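CD180 antigen (Mus musculus, PDB 3T6Q) may cooperate with MD-1 and TLR4 in the innate response of B cells to bacterial lipopolysaccharide, leading to NF-kappa-B activation. Local coordinates at residues Lys108-Ile113 with Glu132-Gly137; Thr115-Ile120 with Asn139-Ile144; Leu158-Asn163 with Leu182-Asn187. One frame throughout, in Å; residues are numbered along the deposited sequence.

In the fold
The three contacts join turns of a leucine-rich-repeat solenoid, from LRR 4 to LRR 7, with similar backbone bonds. Interaction 1 pairs strands 109-111 and 133-135 of LRR 4 and 5; interaction 2 joins the loops that follow those strands, its centre about 13 Å from that of interaction 1. Interaction 3 lies two repeats further on, between LRR 6 and LRR 7, with its centre about 10 Å from that of interaction 1 and about 12 Å from that of interaction 2. Asparagines tie the set together: Asn-139 ND2 probably bonds Phe-112 O (3.1 Å), and Asn-163 ND2 probably bonds Leu-136 O (2.9 Å). Strands 133-135 and 157-159 are neighbours, and Leu-136 N probably bonds Asp-159 O (2.8 Å), which links interactions 1 and 3.

Interaction 1: Lys108-Ile113 with Glu132-Gly137; sequences KHLFFI and ESLYLG
Lys-108 begins the contact with its carbonyl O, which accepts from two successive amides, Glu-132 N at 2.7 Å and Ser-133 N at 2.8 Å. Its side chain runs beside that of Glu-132, and bends at chi2 and chi3 bring Lys-108 NZ over the carboxylate plane to a salt bridge with Glu-132 OE1 at 2.9 Å. His-109 follows: with CG anti to the carbonyl carbon (chi1 -45°) the ring is set beside the backbone N, and its ND1 edge meets Ser-133 OG in a 2.9 Å hydrogen bond. Leu-110 carries the parallel ladder onward, its N bonding Ser-133 O and its O receiving Tyr-135 N, while its CD2 packs against CD2 of Leu-134 on the other face of the strands. The ring of Phe-111 lies over that of Tyr-135 in an offset stack, centroids 4.2 Å apart and planes at 11°, with Phe-111 CE1 above the Tyr-135 ring near its CD2. Phe-112 N then bonds Tyr-135 O, and Ile-113 CD1 closes the row against Tyr-135 CB at 3.9 Å. Chemically, three pairs are complementary: opposite charges in Lys-108 and Glu-132, polar groups in His-109 and Ser-133, rings in Phe-111 and Tyr-135. The salt bridge joins partly exposed residues, and solvent probably screens it in part.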
# COMPACT_ATOMS: atom_id res chain seq x y z
N LYS A 108 -24.58 -5.12 5.87
CA LYS A 108 -24.13 -5.03 7.27
C LYS A 108 -22.61 -5.03 7.50
O LYS A 108 -22.11 -4.29 8.36
CB LYS A 108 -24.84 -6.06 8.12
CG LYS A 108 -26.36 -5.80 8.14
CD LYS A 108 -27.01 -6.14 9.46
CE LYS A 108 -26.83 -7.59 9.85
NZ LYS A 108 -27.19 -7.81 11.28
N HIS A 109 -21.88 -5.80 6.69
CA HIS A 109 -20.42 -5.99 6.91
C HIS A 109 -19.71 -5.85 5.58
O HIS A 109 -20.05 -6.52 4.59
CB HIS A 109 -20.18 -7.38 7.47
CG HIS A 109 -21.15 -7.77 8.60
ND1 HIS A 109 -21.11 -7.19 9.81
CD2 HIS A 109 -22.22 -8.68 8.63
CE1 HIS A 109 -22.10 -7.72 10.60
NE2 HIS A 109 -22.77 -8.63 9.87
N LEU A 110 -18.72 -5.00 5.55
CA LEU A 110 -18.00 -4.75 4.31
C LEU A 110 -16.51 -4.89 4.62
O LEU A 110 -16.03 -4.27 5.58
CB LEU A 110 -18.32 -3.35 3.78
CG LEU A 110 -17.51 -2.82 2.58
CD1 LEU A 110 -17.76 -3.70 1.38
CD2 LEU A 110 -17.91 -1.40 2.22
N PHE A 111 -15.81 -5.72 3.82
CA PHE A 111 -14.34 -5.92 3.97
C PHE A 111 -13.64 -5.27 2.77
O PHE A 111 -13.90 -5.61 1.59
CB PHE A 111 -14.04 -7.40 4.04
CG PHE A 111 -14.67 -8.08 5.26
CD1 PHE A 111 -13.90 -8.34 6.40
CD2 PHE A 111 -16.06 -8.34 5.31
CE1 PHE A 111 -14.46 -8.98 7.52
CE2 PHE A 111 -16.64 -8.93 6.45
CZ PHE A 111 -15.83 -9.25 7.56
N PHE A 112 -12.79 -4.33 3.08
CA PHE A 112 -12.04 -3.57 2.07
C PHE A 112 -10.55 -3.60 2.44
O PHE A 112 -9.83 -2.63 2.27
CB PHE A 112 -12.57 -2.13 2.04
CG PHE A 112 -13.04 -1.69 0.70
CD1 PHE A 112 -12.26 -0.84 -0.08
CD2 PHE A 112 -14.29 -2.10 0.22
CE1 PHE A 112 -12.69 -0.42 -1.33
CE2 PHE A 112 -14.74 -1.66 -1.03
CZ PHE A 112 -13.93 -0.85 -1.80
N ILE A 113 -10.10 -4.75 2.93
CA ILE A 113 -8.73 -4.91 3.44
C ILE A 113 -7.71 -4.91 2.28
O ILE A 113 -7.91 -5.56 1.25
CB ILE A 113 -8.66 -6.20 4.33
CG1 ILE A 113 -9.49 -6.02 5.61
CG2 ILE A 113 -7.21 -6.61 4.67
CD1 ILE A 113 -9.89 -7.33 6.30
N GLU A 132 -22.93 -2.25 9.89
CA GLU A 132 -22.49 -2.71 11.21
C GLU A 132 -20.96 -2.90 11.37
O GLU A 132 -20.44 -2.61 12.43
CB GLU A 132 -23.13 -4.04 11.55
CG GLU A 132 -24.63 -3.92 11.64
CD GLU A 132 -25.28 -5.17 12.18
OE1 GLU A 132 -26.53 -5.20 12.22
OE2 GLU A 132 -24.55 -6.12 12.56
N SER A 133 -20.28 -3.36 10.32
CA SER A 133 -18.83 -3.65 10.37
C SER A 133 -18.16 -3.06 9.16
O SER A 133 -18.62 -3.27 8.04
CB SER A 133 -18.59 -5.16 10.33
OG SER A 133 -19.14 -5.78 11.46
N LEU A 134 -17.03 -2.37 9.36
CA LEU A 134 -16.25 -1.90 8.24
C LEU A 134 -14.78 -2.28 8.49
O LEU A 134 -14.17 -1.76 9.44
CB LEU A 134 -16.36 -0.37 8.17
CG LEU A 134 -16.33 0.34 6.81
CD1 LEU A 134 -15.82 1.76 6.90
CD2 LEU A 134 -15.77 -0.42 5.62
N TYR A 135 -14.19 -3.11 7.62
CA TYR A 135 -12.80 -3.55 7.79
C TYR A 135 -11.93 -2.86 6.73
O TYR A 135 -12.11 -3.07 5.55
CB TYR A 135 -12.73 -5.07 7.61
CG TYR A 135 -13.42 -5.80 8.75
CD1 TYR A 135 -12.67 -6.36 9.81
CD2 TYR A 135 -14.80 -5.89 8.80
CE1 TYR A 135 -13.31 -7.04 10.87
CE2 TYR A 135 -15.44 -6.57 9.84
CZ TYR A 135 -14.70 -7.12 10.88
OH TYR A 135 -15.36 -7.79 11.91
N LEU A 136 -11.01 -2.04 7.19
CA LEU A 136 -10.19 -1.19 6.33
C LEU A 136 -8.70 -1.49 6.55
O LEU A 136 -7.86 -0.64 6.31
CB LEU A 136 -10.50 0.24 6.72
CG LEU A 136 -12.00 0.66 6.50
CD1 LEU A 136 -12.16 2.11 6.93
CD2 LEU A 136 -12.41 0.51 5.03
N GLY A 137 -8.39 -2.67 7.06
CA GLY A 137 -6.97 -3.02 7.43
C GLY A 137 -5.98 -3.05 6.27
O GLY A 137 -6.39 -3.24 5.11

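Interaction 2: Thr115-Ile120 with Asn139-Ile144; sequences TGISSI and NHISSI
Thr-115 to Ile-120 and Asn-139 to Ile-144 run as two stacked loops without regular secondary structure, joined directly through the backbone by His-140 N to Ile-117 O at 2.9 Å, with an N-H...O angle of 161°. The CB of Asn-139 points toward the first loop, and its amide bonds that backbone. Its OD1 uses an in-plane lone pair to accept from Thr-115 N at 2.8 Å and takes a weaker bond from Gly-116 N, while its ND2 turns to Phe-112 O. The amide carbon CG is crossed by CG1 of Ile-117 at 3.6 Å; this branch is placed there because it sits between the backbone N and the carbonyl carbon (chi1 66°). Beyond it, CD1 of Ile-117 meets CD1 of Ile-141, the two chains lying side by side on the interior side of the loops. Thr-115 OG1 is bonded to Phe-112 O.

On the outer side, His-140 brings its ring edge, at CD2, to Gly-116 O at 3.4 Å, and the same ring stacks on His-140 of the second copy of this protein. Ser-118 O is gripped by two waters. One also donates to His-140 O and accepts from Ser-142 OG, and the other accepts from Ser-142 N, so solvent continues the link where direct bonds stop. Further along, CD1 of Ile-120 reaches the backbone oxygens of Ser-143 and Ile-144. An asparagine whose side-chain amide bonds the backbone of the preceding turn, repeated from turn to turn, is the asparagine ladder typical of the leucine-rich-repeat solenoid of Toll-like receptors.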
# COMPACT_ATOMS: atom_id res chain seq x y z
N THR A 115 -6.70 -2.99 -0.09
CA THR A 115 -7.19 -2.56 -1.40
C THR A 115 -6.39 -1.36 -1.92
O THR A 115 -6.79 -0.72 -2.91
CB THR A 115 -8.69 -2.18 -1.31
OG1 THR A 115 -8.86 -1.32 -0.18
CG2 THR A 115 -9.52 -3.47 -1.13
N GLY A 116 -5.33 -0.99 -1.22
CA GLY A 116 -4.48 0.12 -1.66
C GLY A 116 -4.98 1.51 -1.36
O GLY A 116 -4.38 2.50 -1.81
N ILE A 117 -6.09 1.64 -0.62
CA ILE A 117 -6.75 2.94 -0.49
C ILE A 117 -6.05 3.81 0.55
O ILE A 117 -5.48 3.31 1.52
CB ILE A 117 -8.25 2.80 -0.16
CG1 ILE A 117 -8.45 2.19 1.23
CG2 ILE A 117 -8.92 1.95 -1.26
CD1 ILE A 117 -9.89 2.32 1.77
N SER A 118 -6.09 5.12 0.37
CA SER A 118 -5.46 5.98 1.36
C SER A 118 -6.48 6.79 2.15
O SER A 118 -6.11 7.56 3.03
CB SER A 118 -4.45 6.88 0.67
OG SER A 118 -5.11 7.63 -0.32
N SER A 119 -7.75 6.60 1.84
CA SER A 119 -8.81 7.42 2.40
C SER A 119 -10.12 6.68 2.40
O SER A 119 -10.41 5.97 1.43
CB SER A 119 -8.98 8.67 1.52
OG SER A 119 -9.65 9.64 2.27
N ILE A 120 -10.90 6.83 3.46
CA ILE A 120 -12.21 6.19 3.59
C ILE A 120 -13.16 6.72 2.50
O ILE A 120 -14.05 5.99 2.03
CB ILE A 120 -12.81 6.37 5.03
CG1 ILE A 120 -11.79 5.86 6.09
CG2 ILE A 120 -14.15 5.65 5.15
CD1 ILE A 120 -11.71 6.58 7.45
N ASN A 139 -4.06 -0.95 4.61
CA ASN A 139 -4.16 0.10 3.61
C ASN A 139 -3.17 1.22 3.85
O ASN A 139 -2.17 0.99 4.54
CB ASN A 139 -5.62 0.59 3.53
CG ASN A 139 -6.51 -0.41 2.81
OD1 ASN A 139 -6.13 -0.95 1.76
ND2 ASN A 139 -7.66 -0.69 3.38
N HIS A 140 -3.42 2.43 3.31
CA HIS A 140 -2.51 3.57 3.53
C HIS A 140 -3.24 4.65 4.32
O HIS A 140 -2.92 5.84 4.23
CB HIS A 140 -2.06 4.23 2.19
CG HIS A 140 -1.24 3.34 1.28
ND1 HIS A 140 0.11 3.22 1.38
CD2 HIS A 140 -1.62 2.54 0.19
CE1 HIS A 140 0.56 2.37 0.43
NE2 HIS A 140 -0.49 1.95 -0.30
N ILE A 141 -4.24 4.24 5.07
CA ILE A 141 -5.14 5.21 5.74
C ILE A 141 -4.38 5.86 6.89
O ILE A 141 -3.67 5.16 7.66
CB ILE A 141 -6.41 4.46 6.26
CG1 ILE A 141 -7.25 3.99 5.06
CG2 ILE A 141 -7.29 5.35 7.14
CD1 ILE A 141 -8.38 3.01 5.41
N SER A 142 -4.51 7.17 7.06
CA SER A 142 -3.79 7.80 8.16
C SER A 142 -4.69 8.57 9.11
O SER A 142 -4.22 9.23 10.00
CB SER A 142 -2.69 8.72 7.65
OG SER A 142 -3.29 9.70 6.81
N SER A 143 -5.99 8.44 8.94
CA SER A 143 -6.92 9.04 9.87
C SER A 143 -8.11 8.12 10.05
O SER A 143 -8.54 7.49 9.10
CB SER A 143 -7.42 10.38 9.29
OG SER A 143 -8.37 10.95 10.18
N ILE A 144 -8.67 8.09 11.26
CA ILE A 144 -9.91 7.33 11.50
C ILE A 144 -11.21 8.11 11.15
O ILE A 144 -12.31 7.53 11.13
CB ILE A 144 -9.96 6.79 12.97
CG1 ILE A 144 -10.18 7.91 13.96
CG2 ILE A 144 -8.61 6.17 13.37
CD1 ILE A 144 -10.64 7.41 15.32
O HOH W 1 -6.68 8.61 5.64
O HOH W 2 -3.47 8.51 4.16

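Interaction 3: Leu158-Asn163 with Leu182-Asn187; sequences LDFQNN and LSLNLN
Asn-185 can be followed outward from the strand against Asp-159, its partner in the parallel ladder. Its CB rests 3.6 Å from Asp-159 OD2, and CG, anti to the backbone N (chi1 -176°), carries the amide alongside the carboxylate with the two planes 73° apart. At the tip the branches part. Asn-185 ND2 donates to Asp-159 OD2 at 3.1 Å, approaching from above the carboxylate plane, while OD1 turns back to accept from Asn-187 N, closing an Asx turn. Asp-159 does the same on its own strand, its OD1 accepting from Gln-161 N at 3.0 Å, so two matching turns end neighbouring strands.

The backbones bond directly on both sides of this pair: Leu-158 N meets Ser-183 O and Leu-158 O receives Asn-185 N, then Phe-160 N bonds Asn-185 O and Asn-162 N bonds Asn-187 O. Toward the interior, CD2 of Leu-184 touches CB of Leu-158. The same Leu-184 CD2 lies 3.7 Å from Phe-160 CD2, at the ring edge; CD2 of Leu-186 reaches Phe-160 CB. Strand 133-135 lies beyond Leu-158 and Asp-159, and strand 203-208 beyond Ser-183 and Asn-185, so this pair occupies the middle of four successive parallel strands, with helix 170-174 in the connection between its two segments.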
# COMPACT_ATOMS: atom_id res chain seq x y z
N LEU A 158 -15.22 -1.06 13.72
CA LEU A 158 -14.48 -0.26 12.80
C LEU A 158 -13.03 -0.74 12.94
O LEU A 158 -12.41 -0.53 13.98
CB LEU A 158 -14.54 1.20 13.21
CG LEU A 158 -14.75 2.34 12.22
CD1 LEU A 158 -14.25 3.69 12.73
CD2 LEU A 158 -14.36 2.07 10.75
N ASP A 159 -12.48 -1.34 11.89
CA ASP A 159 -11.20 -2.02 12.00
C ASP A 159 -10.16 -1.41 11.07
O ASP A 159 -10.31 -1.44 9.84
CB ASP A 159 -11.44 -3.50 11.70
CG ASP A 159 -10.22 -4.38 12.03
OD1 ASP A 159 -9.09 -4.08 11.58
OD2 ASP A 159 -10.40 -5.40 12.75
N PHE A 160 -9.09 -0.87 11.66
CA PHE A 160 -8.02 -0.24 10.92
C PHE A 160 -6.68 -0.97 11.13
O PHE A 160 -5.63 -0.35 11.02
CB PHE A 160 -7.84 1.22 11.35
CG PHE A 160 -8.99 2.14 11.01
CD1 PHE A 160 -9.08 2.77 9.76
CD2 PHE A 160 -9.94 2.48 11.99
CE1 PHE A 160 -10.13 3.67 9.48
CE2 PHE A 160 -10.98 3.37 11.72
CZ PHE A 160 -11.07 3.98 10.47
N GLN A 161 -6.71 -2.26 11.43
CA GLN A 161 -5.47 -3.01 11.74
C GLN A 161 -4.40 -2.78 10.65
O GLN A 161 -4.71 -2.86 9.48
CB GLN A 161 -5.78 -4.51 11.83
CG GLN A 161 -4.50 -5.34 11.99
CD GLN A 161 -4.71 -6.75 12.54
OE1 GLN A 161 -3.88 -7.64 12.31
NE2 GLN A 161 -5.77 -6.95 13.30
N ASN A 162 -3.15 -2.48 11.03
CA ASN A 162 -2.09 -2.38 10.01
C ASN A 162 -2.26 -1.20 9.02
O ASN A 162 -2.28 -1.39 7.80
CB ASN A 162 -1.91 -3.72 9.26
CG ASN A 162 -0.65 -3.76 8.40
OD1 ASN A 162 0.38 -3.17 8.74
ND2 ASN A 162 -0.71 -4.50 7.32
N ASN A 163 -2.36 0.04 9.54
CA ASN A 163 -2.47 1.22 8.69
C ASN A 163 -1.42 2.23 9.13
O ASN A 163 -0.48 1.86 9.81
CB ASN A 163 -3.92 1.79 8.71
CG ASN A 163 -4.81 1.15 7.63
OD1 ASN A 163 -4.63 1.41 6.45
ND2 ASN A 163 -5.73 0.30 8.03
N LEU A 182 -19.04 0.81 20.43
CA LEU A 182 -18.24 0.56 19.25
C LEU A 182 -16.93 -0.17 19.63
O LEU A 182 -16.36 0.08 20.71
CB LEU A 182 -17.94 1.88 18.57
CG LEU A 182 -17.05 1.91 17.33
CD1 LEU A 182 -17.70 1.19 16.16
CD2 LEU A 182 -16.88 3.37 16.98
N SER A 183 -16.47 -1.06 18.74
CA SER A 183 -15.17 -1.72 18.88
C SER A 183 -14.31 -1.15 17.80
O SER A 183 -14.67 -1.22 16.62
CB SER A 183 -15.27 -3.22 18.72
OG SER A 183 -16.03 -3.79 19.78
N LEU A 184 -13.20 -0.57 18.18
CA LEU A 184 -12.38 0.16 17.24
C LEU A 184 -11.00 -0.54 17.30
O LEU A 184 -10.40 -0.61 18.36
CB LEU A 184 -12.27 1.59 17.72
CG LEU A 184 -11.93 2.79 16.84
CD1 LEU A 184 -11.01 3.75 17.58
CD2 LEU A 184 -11.40 2.49 15.43
N ASN A 185 -10.55 -1.14 16.19
CA ASN A 185 -9.26 -1.85 16.20
C ASN A 185 -8.18 -1.01 15.55
O ASN A 185 -8.22 -0.74 14.32
CB ASN A 185 -9.41 -3.22 15.49
CG ASN A 185 -8.12 -4.04 15.57
OD1 ASN A 185 -7.15 -3.64 16.23
ND2 ASN A 185 -8.06 -5.15 14.84
N LEU A 186 -7.21 -0.56 16.35
CA LEU A 186 -6.03 0.14 15.84
C LEU A 186 -4.72 -0.66 15.97
O LEU A 186 -3.62 -0.08 15.92
CB LEU A 186 -5.86 1.51 16.49
CG LEU A 186 -6.95 2.49 16.08
CD1 LEU A 186 -7.08 3.66 17.06
CD2 LEU A 186 -6.65 3.01 14.66
N ASN A 187 -4.84 -1.98 16.13
CA ASN A 187 -3.67 -2.89 16.14
C ASN A 187 -2.75 -2.57 14.97
O ASN A 187 -3.20 -2.47 13.86
CB ASN A 187 -4.18 -4.35 16.02
CG ASN A 187 -3.05 -5.38 16.05
OD1 ASN A 187 -1.92 -5.08 16.44
ND2 ASN A 187 -3.36 -6.61 15.66